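Local coordinates for capsid (Human calicivirus NLV/Boxer/2001/US, PDB 4RDK), which forms the protruding domain of a norovirus capsid protein, the part of the virion surface that probably binds fucosylated histo-blood group glycans of the host, at residues 137-142 and 153-158. Residues are numbered along the deposited sequence; the frame is centred on the assembly and turned at random.
Sequences VIHSYD and KLEDNN
Glu155 lays its carboxylate over one face of the His139 imidazole, the two planes only 12° apart, with CD 3.3 Å from His139 CE1. Its CG continues the cover as a CH-pi contact, 3.9 Å from the ring centroid. The bend at chi2 (-59°) folds the chain back over the ring. Tyr141 OH, itself hydrogen-bonded to Asp114, sits over the opposite face, so the imidazole is sandwiched. Beside this stack Glu155 N donates an almost straight hydrogen bond to Val137 O (2.9 Å, 173°), while the CB atoms of Val137 and Glu155 touch. Ile138 and Leu154 point the same way, into the buried side, where Ile138 CG1 packs tightly on Leu154 CD2 (3.5 Å). The contact brings the edge strand 133-139 against the next-to-last strand 151-154, closing the antiparallel sheet on itself, consistent with the beta-barrel of the P2 subdomain. Water bridges flank the one direct backbone bond: one molecule links Val137 N to Glu155 O, and another accepts from His139 N (2.8 Å) and lies within hydrogen-bonding distance of Glu155 OE2 (2.7 Å) and Lys153 O, probably helping to hold the carboxylate over the ring. Further out, Asn157 ND2 reaches Lys135 O, and the Val137 side chain lies about 4 Å from a bound fucose.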
# COMPACT_ATOMS: atom_id res chain seq x y z
N VAL B 137 -19.88 8.54 -4.45
CA VAL B 137 -19.79 9.03 -3.08
C VAL B 137 -20.48 8.08 -2.12
O VAL B 137 -21.58 7.58 -2.39
CB VAL B 137 -20.42 10.43 -2.95
CG1 VAL B 137 -20.34 10.91 -1.50
CG2 VAL B 137 -19.74 11.41 -3.90
N ILE B 138 -19.84 7.82 -0.99
CA ILE B 138 -20.45 7.02 0.07
C ILE B 138 -20.46 7.81 1.37
O ILE B 138 -19.41 8.24 1.84
CB ILE B 138 -19.68 5.69 0.28
CG1 ILE B 138 -19.71 4.85 -1.01
CG2 ILE B 138 -20.29 4.91 1.44
CD1 ILE B 138 -18.93 3.55 -0.92
N HIS B 139 -21.64 8.00 1.95
CA HIS B 139 -21.76 8.64 3.26
C HIS B 139 -21.40 7.67 4.36
O HIS B 139 -22.00 6.59 4.44
CB HIS B 139 -23.19 9.10 3.50
CG HIS B 139 -23.66 10.16 2.57
ND1 HIS B 139 -24.98 10.53 2.48
CD2 HIS B 139 -22.99 10.94 1.69
CE1 HIS B 139 -25.10 11.50 1.59
NE2 HIS B 139 -23.91 11.77 1.10
N SER B 140 -20.46 8.03 5.23
CA SER B 140 -20.18 7.20 6.41
C SER B 140 -21.07 7.63 7.57
O SER B 140 -20.60 7.90 8.69
CB SER B 140 -18.70 7.21 6.78
OG SER B 140 -18.20 8.52 7.00
N TYR B 141 -22.37 7.69 7.29
CA TYR B 141 -23.37 8.06 8.28
C TYR B 141 -24.75 7.63 7.81
O TYR B 141 -24.92 7.23 6.65
CB TYR B 141 -23.35 9.57 8.57
CG TYR B 141 -23.38 10.48 7.36
CD1 TYR B 141 -24.58 10.98 6.87
CD2 TYR B 141 -22.20 10.86 6.72
CE1 TYR B 141 -24.61 11.83 5.77
CE2 TYR B 141 -22.22 11.70 5.63
CZ TYR B 141 -23.42 12.19 5.16
OH TYR B 141 -23.43 13.03 4.07
N ASP B 142 -25.73 7.72 8.71
CA ASP B 142 -27.09 7.20 8.52
C ASP B 142 -27.15 5.67 8.65
O ASP B 142 -26.13 4.99 8.51
CB ASP B 142 -27.68 7.65 7.18
CG ASP B 142 -27.92 9.15 7.12
OD1 ASP B 142 -28.11 9.78 8.18
OD2 ASP B 142 -27.92 9.70 6.00
N LYS B 153 -24.86 2.32 1.45
CA LYS B 153 -25.55 3.06 0.40
C LYS B 153 -24.57 3.85 -0.46
O LYS B 153 -23.62 4.47 0.06
CB LYS B 153 -26.59 4.00 1.01
CG LYS B 153 -27.26 4.90 -0.01
CD LYS B 153 -28.30 5.80 0.63
CE LYS B 153 -28.95 6.68 -0.42
NZ LYS B 153 -30.05 7.51 0.13
N LEU B 154 -24.78 3.82 -1.77
CA LEU B 154 -24.06 4.67 -2.71
C LEU B 154 -24.94 5.84 -3.10
O LEU B 154 -26.13 5.67 -3.34
CB LEU B 154 -23.71 3.90 -3.99
CG LEU B 154 -22.89 2.62 -3.89
CD1 LEU B 154 -22.42 2.17 -5.28
CD2 LEU B 154 -21.72 2.82 -2.97
N GLU B 155 -24.36 7.04 -3.15
CA GLU B 155 -25.11 8.18 -3.64
C GLU B 155 -25.28 8.06 -5.15
O GLU B 155 -24.31 7.83 -5.87
CB GLU B 155 -24.42 9.49 -3.27
CG GLU B 155 -24.34 9.71 -1.76
CD GLU B 155 -25.70 9.74 -1.11
OE1 GLU B 155 -26.53 10.61 -1.49
OE2 GLU B 155 -25.96 8.89 -0.23
N ASP B 156 -26.50 8.22 -5.63
CA ASP B 156 -26.75 8.07 -7.06
C ASP B 156 -26.19 9.26 -7.83
O ASP B 156 -26.67 10.38 -7.66
CB ASP B 156 -28.24 7.90 -7.33
CG ASP B 156 -28.54 7.58 -8.79
OD1 ASP B 156 -27.59 7.38 -9.58
OD2 ASP B 156 -29.74 7.53 -9.15
N ASN B 157 -25.18 9.01 -8.66
CA ASN B 157 -24.58 10.04 -9.48
C ASN B 157 -24.94 9.89 -10.96
O ASN B 157 -24.31 10.49 -11.83
CB ASN B 157 -23.05 10.07 -9.31
CG ASN B 157 -22.41 8.77 -9.74
OD1 ASN B 157 -23.07 7.88 -10.26
ND2 ASN B 157 -21.10 8.66 -9.51
N ASN B 158 -25.96 9.07 -11.22
CA ASN B 158 -26.49 8.88 -12.57
C ASN B 158 -25.55 8.06 -13.46
O ASN B 158 -25.78 7.94 -14.66
CB ASN B 158 -26.80 10.23 -13.23
CG ASN B 158 -27.87 10.12 -14.30
OD1 ASN B 158 -27.70 10.61 -15.42
ND2 ASN B 158 -28.98 9.47 -13.96
O HOH W 1 -22.09 9.41 -6.03
O HOH W 2 -23.60 4.80 3.06
O HOH W 3 -24.06 7.20 0.81